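Long-range contacts in ribokinase, putative (Burkholderia thailandensis, PDB 3B1R), which probably phosphorylates nucleosides, as a nucleoside kinase of the ribokinase (PfkB) family, and binds AMP and magnesium: residues Y196-D201 with A262-L267; E243-V248 with L283-G288. One frame throughout, in Å; residues are numbered along the deposited sequence.

Contact 1: Y196-D201 with A262-L267; sequences YIAVND and AFRGGL. With AMP (adenosine monophosphate), chain H.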
loop_
_atom_site.group_PDB
_atom_site.type_symbol
_atom_site.label_atom_id
_atom_site.label_comp_id
_atom_site.label_asym_id
_atom_site.label_seq_id
_atom_site.Cartn_x
_atom_site.Cartn_y
_atom_site.Cartn_z
ATOM N N TYR A 196 -29.480 11.056 -4.731
ATOM C CA TYR A 196 -28.931 9.743 -5.067
ATOM C C TYR A 196 -27.747 9.401 -4.175
ATOM O O TYR A 196 -26.992 10.284 -3.773
ATOM C CB TYR A 196 -28.471 9.697 -6.531
ATOM C CG TYR A 196 -29.427 10.337 -7.523
ATOM C CD1 TYR A 196 -29.185 11.615 -8.036
ATOM C CD2 TYR A 196 -30.572 9.663 -7.950
ATOM C CE1 TYR A 196 -30.072 12.207 -8.957
ATOM C CE2 TYR A 196 -31.460 10.246 -8.858
ATOM C CZ TYR A 196 -31.202 11.508 -9.358
ATOM O OH TYR A 196 -32.087 12.062 -10.259
ATOM N N ILE A 197 -27.591 8.117 -3.857
ATOM C CA ILE A 197 -26.380 7.640 -3.194
ATOM C C ILE A 197 -25.687 6.662 -4.147
ATOM O O ILE A 197 -26.335 5.769 -4.699
ATOM C CB ILE A 197 -26.669 7.030 -1.789
ATOM C CG1 ILE A 197 -25.511 6.162 -1.286
ATOM C CG2 ILE A 197 -27.943 6.218 -1.792
ATOM C CD1 ILE A 197 -24.451 6.932 -0.508
ATOM N N ALA A 198 -24.388 6.876 -4.371
ATOM C CA ALA A 198 -23.583 6.023 -5.256
ATOM C C ALA A 198 -22.301 5.592 -4.544
ATOM O O ALA A 198 -21.411 6.409 -4.316
ATOM C CB ALA A 198 -23.261 6.751 -6.561
ATOM N N VAL A 199 -22.223 4.319 -4.162
ATOM C CA VAL A 199 -21.037 3.793 -3.463
ATOM C C VAL A 199 -20.581 2.463 -4.061
ATOM O O VAL A 199 -21.297 1.865 -4.856
ATOM C CB VAL A 199 -21.285 3.612 -1.941
ATOM C CG1 VAL A 199 -21.264 4.958 -1.193
ATOM C CG2 VAL A 199 -22.583 2.861 -1.687
ATOM N N ASN A 200 -19.381 2.003 -3.702
ATOM C CA ASN A 200 -18.985 0.640 -4.044
ATOM C C ASN A 200 -19.466 -0.259 -2.909
ATOM O O ASN A 200 -19.922 0.260 -1.887
ATOM C CB ASN A 200 -17.465 0.511 -4.358
ATOM C CG ASN A 200 -16.563 0.670 -3.133
ATOM O OD1 ASN A 200 -16.922 0.305 -2.009
ATOM N ND2 ASN A 200 -15.350 1.190 -3.364
ATOM N N ASP A 201 -19.395 -1.580 -3.075
ATOM C CA ASP A 201 -20.071 -2.479 -2.133
ATOM C C ASP A 201 -19.475 -2.490 -0.719
ATOM O O ASP A 201 -20.183 -2.744 0.267
ATOM C CB ASP A 201 -20.221 -3.899 -2.703
ATOM C CG ASP A 201 -18.879 -4.616 -2.928
ATOM O OD1 ASP A 201 -17.807 -3.982 -2.844
ATOM O OD2 ASP A 201 -18.915 -5.834 -3.216
ATOM N N ALA A 262 -15.099 7.522 -13.002
ATOM C CA ALA A 262 -15.548 7.387 -14.396
ATOM C C ALA A 262 -17.020 6.956 -14.477
ATOM O O ALA A 262 -17.802 7.523 -15.243
ATOM C CB ALA A 262 -14.664 6.355 -15.120
ATOM N N PHE A 263 -17.369 5.939 -13.685
ATOM C CA PHE A 263 -18.726 5.397 -13.603
ATOM C C PHE A 263 -19.687 6.511 -13.210
ATOM O O PHE A 263 -20.770 6.630 -13.787
ATOM C CB PHE A 263 -18.765 4.253 -12.570
ATOM C CG PHE A 263 -20.102 3.563 -12.445
ATOM C CD1 PHE A 263 -20.360 2.386 -13.141
ATOM C CD2 PHE A 263 -21.090 4.065 -11.595
ATOM C CE1 PHE A 263 -21.586 1.734 -13.022
ATOM C CE2 PHE A 263 -22.318 3.415 -11.469
ATOM C CZ PHE A 263 -22.564 2.248 -12.189
ATOM N N ARG A 264 -19.275 7.343 -12.253
ATOM C CA ARG A 264 -20.101 8.467 -11.836
ATOM C C ARG A 264 -20.131 9.559 -12.898
ATOM O O ARG A 264 -21.130 10.269 -13.026
ATOM C CB ARG A 264 -19.687 8.990 -10.476
ATOM C CG ARG A 264 -20.157 8.074 -9.353
ATOM C CD ARG A 264 -19.329 8.349 -8.160
ATOM N NE ARG A 264 -19.537 7.396 -7.078
ATOM C CZ ARG A 264 -19.267 6.102 -7.135
ATOM N NH1 ARG A 264 -18.810 5.540 -8.248
ATOM N NH2 ARG A 264 -19.479 5.361 -6.067
ATOM N N GLY A 265 -19.058 9.665 -13.680
ATOM C CA GLY A 265 -19.085 10.487 -14.890
ATOM C C GLY A 265 -20.267 10.056 -15.742
ATOM O O GLY A 265 -21.063 10.888 -16.168
ATOM N N GLY A 266 -20.397 8.747 -15.960
ATOM C CA GLY A 266 -21.480 8.186 -16.756
ATOM C C GLY A 266 -22.845 8.487 -16.161
ATOM O O GLY A 266 -23.712 9.039 -16.834
ATOM N N LEU A 267 -23.016 8.126 -14.891
ATOM C CA LEU A 267 -24.251 8.350 -14.148
ATOM C C LEU A 267 -24.772 9.782 -14.310
ATOM O O LEU A 267 -25.929 9.988 -14.724
ATOM C CB LEU A 267 -24.027 8.029 -12.656
ATOM C CG LEU A 267 -24.766 6.908 -11.910
ATOM C CD1 LEU A 267 -24.943 5.625 -12.709
ATOM C CD2 LEU A 267 -24.086 6.631 -10.547
HETATM P P AMP H . -15.636 -0.213 -8.642
HETATM O O1P AMP H . -15.439 1.190 -8.117
HETATM O O2P AMP H . -14.378 -1.034 -8.543
HETATM O O3P AMP H . -16.886 -0.879 -8.116
HETATM O "O5'" AMP H . -15.849 -0.027 -10.216
HETATM C "C5'" AMP H . -16.813 0.893 -10.676
HETATM C "C4'" AMP H . -17.400 0.390 -11.977
HETATM O "O4'" AMP H . -16.366 0.395 -12.969
HETATM C "C3'" AMP H . -17.965 -1.030 -11.940
HETATM O "O3'" AMP H . -19.324 -1.135 -11.473
HETATM C "C2'" AMP H . -17.833 -1.385 -13.407
HETATM O "O2'" AMP H . -18.857 -0.778 -14.216
HETATM C "C1'" AMP H . -16.513 -0.756 -13.800
HETATM N N9 AMP H . -15.500 -1.788 -13.486
HETATM C C8 AMP H . -14.758 -1.914 -12.365
HETATM N N7 AMP H . -13.956 -3.016 -12.436
HETATM C C5 AMP H . -14.205 -3.618 -13.622
HETATM C C6 AMP H . -13.716 -4.814 -14.346
HETATM N N6 AMP H . -12.779 -5.617 -13.792
HETATM N N1 AMP H . -14.243 -5.087 -15.562
HETATM C C2 AMP H . -15.180 -4.303 -16.131
HETATM N N3 AMP H . -15.663 -3.198 -15.532
HETATM C C4 AMP H . -15.218 -2.808 -14.307
#
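The flat guanidinium group of Arg264 lies against strand 196-200, with the methyl of Ala198 over one face. That CB is 3.8 Å from Arg264 NE. At the edge, near the guanidinium plane, come Val199 CA and Asn200 N. Val199 CA is 3.4 Å from Arg264 NH2. The same NH2 gives a weak hydrogen bond to Ala198 O, 2.8 Å long but bent, with an N-H...O angle of 146°. Arg264 CG stands anti to its carbonyl carbon (chi1 -76°), and the chain runs extended from CG to NE. This carries the group from the helix across to the strand.

The other nitrogens of Arg264 are held from outside the two segments, NE by a salt bridge with Asp174 and NH1 by a hydrogen bond to Gly260 O in the helix's own first turn. One helical turn after Arg264, Leu267 sets its CD2 4.1 Å from Ala198 CB. The Ala198 methyl thus touches both side chains, while its carbonyl takes the hydrogen bond.

Phe263 turns to the nucleotide. Its CG is anti to the backbone N (chi1 -177°), and AMP O2' approaches the ring obliquely, 3.7 Å from Phe263 CD1. Asn200 ends the strand and caps helix 201-211, its OD1 accepting from Glu203 N while its ND2 bonds to Asn42 of the second subunit.

The strand and helix segments run nearly antiparallel, with axes 10.3 Å apart. This is a helix packed on the central sheet of the ribokinase fold. The contact is buried, and the arginine has a partner for each of its three nitrogens. The carboxylate of Asp174 probably balances much of its charge. The grip fixes the plane of the guanidinium beside the strand end that leads into the nucleotide site.

Contact 2: E243-V248 with L283-G288; sequences EQIPAV and LASLMG. With AMP (adenosine monophosphate), chain H.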
loop_
_atom_site.group_PDB
_atom_site.type_symbol
_atom_site.label_atom_id
_atom_site.label_comp_id
_atom_site.label_asym_id
_atom_site.label_seq_id
_atom_site.Cartn_x
_atom_site.Cartn_y
_atom_site.Cartn_z
ATOM N N GLU A 243 -32.485 -2.322 -10.987
ATOM C CA GLU A 243 -31.813 -2.728 -12.220
ATOM C C GLU A 243 -30.464 -3.344 -11.893
ATOM O O GLU A 243 -29.691 -2.781 -11.115
ATOM C CB GLU A 243 -31.610 -1.554 -13.182
ATOM C CG GLU A 243 -32.866 -1.129 -13.936
ATOM C CD GLU A 243 -33.761 -0.222 -13.108
ATOM O OE1 GLU A 243 -34.956 -0.104 -13.442
ATOM O OE2 GLU A 243 -33.259 0.373 -12.120
ATOM N N GLN A 244 -30.213 -4.514 -12.474
ATOM C CA GLN A 244 -28.899 -5.138 -12.462
ATOM C C GLN A 244 -28.126 -4.652 -13.670
ATOM O O GLN A 244 -28.516 -4.889 -14.815
ATOM C CB GLN A 244 -29.012 -6.656 -12.492
ATOM C CG GLN A 244 -29.803 -7.233 -11.332
ATOM C CD GLN A 244 -29.276 -6.789 -9.980
ATOM O OE1 GLN A 244 -30.053 -6.420 -9.105
ATOM N NE2 GLN A 244 -27.952 -6.825 -9.802
ATOM N N ILE A 245 -27.037 -3.948 -13.403
ATOM C CA ILE A 245 -26.223 -3.349 -14.452
ATOM C C ILE A 245 -25.034 -4.260 -14.726
ATOM O O ILE A 245 -24.313 -4.636 -13.789
ATOM C CB ILE A 245 -25.725 -1.934 -14.038
ATOM C CG1 ILE A 245 -26.899 -1.002 -13.679
ATOM C CG2 ILE A 245 -24.792 -1.344 -15.093
ATOM C CD1 ILE A 245 -28.086 -0.977 -14.679
ATOM N N PRO A 246 -24.828 -4.623 -16.008
ATOM C CA PRO A 246 -23.721 -5.507 -16.361
ATOM C C PRO A 246 -22.394 -4.751 -16.359
ATOM O O PRO A 246 -22.374 -3.514 -16.465
ATOM C CB PRO A 246 -24.071 -5.936 -17.787
ATOM C CG PRO A 246 -24.760 -4.733 -18.356
ATOM C CD PRO A 246 -25.564 -4.161 -17.208
ATOM N N ALA A 247 -21.302 -5.490 -16.216
ATOM C CA ALA A 247 -19.984 -4.931 -16.500
ATOM C C ALA A 247 -19.694 -5.110 -17.988
ATOM O O ALA A 247 -19.944 -6.180 -18.560
ATOM C CB ALA A 247 -18.910 -5.601 -15.658
ATOM N N VAL A 248 -19.203 -4.055 -18.628
ATOM C CA VAL A 248 -18.676 -4.189 -19.980
ATOM C C VAL A 248 -17.315 -4.872 -19.836
ATOM O O VAL A 248 -16.424 -4.349 -19.161
ATOM C CB VAL A 248 -18.552 -2.807 -20.689
ATOM C CG1 VAL A 248 -18.020 -2.958 -22.110
ATOM C CG2 VAL A 248 -19.898 -2.097 -20.703
ATOM N N LEU A 283 -24.097 3.067 -19.485
ATOM C CA LEU A 283 -23.124 4.083 -19.870
ATOM C C LEU A 283 -22.052 4.283 -18.791
ATOM O O LEU A 283 -20.854 4.366 -19.105
ATOM C CB LEU A 283 -23.815 5.401 -20.206
ATOM C CG LEU A 283 -22.916 6.590 -20.556
ATOM C CD1 LEU A 283 -22.221 6.358 -21.885
ATOM C CD2 LEU A 283 -23.728 7.871 -20.586
ATOM N N ALA A 284 -22.487 4.342 -17.529
ATOM C CA ALA A 284 -21.577 4.457 -16.384
ATOM C C ALA A 284 -20.608 3.289 -16.343
ATOM O O ALA A 284 -19.404 3.469 -16.099
ATOM C CB ALA A 284 -22.372 4.503 -15.087
ATOM N N SER A 285 -21.153 2.099 -16.577
ATOM C CA SER A 285 -20.393 0.872 -16.542
ATOM C C SER A 285 -19.383 0.838 -17.688
ATOM O O SER A 285 -18.255 0.356 -17.519
ATOM C CB SER A 285 -21.321 -0.328 -16.603
ATOM O OG SER A 285 -20.573 -1.519 -16.538
ATOM N N LEU A 286 -19.792 1.362 -18.845
ATOM C CA LEU A 286 -18.871 1.498 -19.963
ATOM C C LEU A 286 -17.673 2.351 -19.558
ATOM O O LEU A 286 -16.549 1.909 -19.712
ATOM C CB LEU A 286 -19.551 2.060 -21.213
ATOM C CG LEU A 286 -18.625 2.165 -22.436
ATOM C CD1 LEU A 286 -17.974 0.829 -22.777
ATOM C CD2 LEU A 286 -19.385 2.702 -23.626
ATOM N N MET A 287 -17.913 3.546 -19.020
ATOM C CA MET A 287 -16.809 4.431 -18.611
ATOM C C MET A 287 -15.852 3.663 -17.705
ATOM O O MET A 287 -14.639 3.695 -17.907
ATOM C CB MET A 287 -17.316 5.706 -17.917
ATOM C CG MET A 287 -18.162 6.628 -18.787
ATOM S SD MET A 287 -17.369 7.303 -20.277
ATOM C CE MET A 287 -16.203 8.463 -19.581
ATOM N N GLY A 288 -16.422 2.939 -16.742
ATOM C CA GLY A 288 -15.681 2.058 -15.835
ATOM C C GLY A 288 -14.792 1.045 -16.548
ATOM O O GLY A 288 -13.634 0.874 -16.168
HETATM P P AMP H . -15.636 -0.213 -8.642
HETATM O O1P AMP H . -15.439 1.190 -8.117
HETATM O O2P AMP H . -14.378 -1.034 -8.543
HETATM O O3P AMP H . -16.886 -0.879 -8.116
HETATM O "O5'" AMP H . -15.849 -0.027 -10.216
HETATM C "C5'" AMP H . -16.813 0.893 -10.676
HETATM C "C4'" AMP H . -17.400 0.390 -11.977
HETATM O "O4'" AMP H . -16.366 0.395 -12.969
HETATM C "C3'" AMP H . -17.965 -1.030 -11.940
HETATM O "O3'" AMP H . -19.324 -1.135 -11.473
HETATM C "C2'" AMP H . -17.833 -1.385 -13.407
HETATM O "O2'" AMP H . -18.857 -0.778 -14.216
HETATM C "C1'" AMP H . -16.513 -0.756 -13.800
HETATM N N9 AMP H . -15.500 -1.788 -13.486
HETATM C C8 AMP H . -14.758 -1.914 -12.365
HETATM N N7 AMP H . -13.956 -3.016 -12.436
HETATM C C5 AMP H . -14.205 -3.618 -13.622
HETATM C C6 AMP H . -13.716 -4.814 -14.346
HETATM N N6 AMP H . -12.779 -5.617 -13.792
HETATM N N1 AMP H . -14.243 -5.087 -15.562
HETATM C C2 AMP H . -15.180 -4.303 -16.131
HETATM N N3 AMP H . -15.663 -3.198 -15.532
HETATM C C4 AMP H . -15.218 -2.808 -14.307
HETATM O O HOH W 1 -17.853 -2.076 -16.662
#
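Ser285 reaches from its helix to segment 243-248, and its short side chain meets protein and nucleotide together. Its CB packs on Ile245 CG2 at 3.9 Å and lies 3.5 Å from AMP O2'. OG stands anti to the backbone N (chi1 -179°), pointing to the chain beyond the strand. There it donates to Pro246 O at 2.7 Å. The hydroxyl lies in the carbonyl plane, on a lone pair, with a C=O...O angle of 139°. OG also accepts a hydrogen bond of 3.0 Å from AMP O2'. One hydroxyl thus ties the loop to the ribose.

A water also bridges loop, helix and ribose. It accepts from Val248 N, donates to Ser285 O and is hydrogen-bonded to AMP O2'.

Beyond the serine the contact is apolar. The side chains of Val248 and Leu286 cross obliquely, with Val248 CG1 3.8 Å from Leu286 CD1. Val248 CG2 rests on the helix backbone, 3.8 Å from Leu286 CA.

The adenine lies beside the loop, with AMP C2 3.3 Å from Val248 O and Ala247 CB also near AMP C2. Gly288 CA comes within 3.4 Å of AMP O4'. Strand-end loop and helix together form a wall of the AMP site, consistent with the ATP-binding pocket of ribokinase-family kinases.

Overall arrangement
Contacts 1 and 2 have centres 10 Å apart and touch directly. Their segments alternate along the chain: 196-201, 243-248, 262-267, then 283-288. Helices 259-272 and 277-291 follow each other and pack together, with Phe263 and Leu267 against Ala284 and Ala262 against Met287. Both contacts reach the same nine-stranded sheet. Strand 196-200 lies inside it, while strand 242-245 is its outermost strand on that side. Contact 1 is about 7 Å from the chain centre and contact 2 about 15 Å. Both touch the same AMP, so the helix pair joins the sheet's interior and its edge around one nucleotide site.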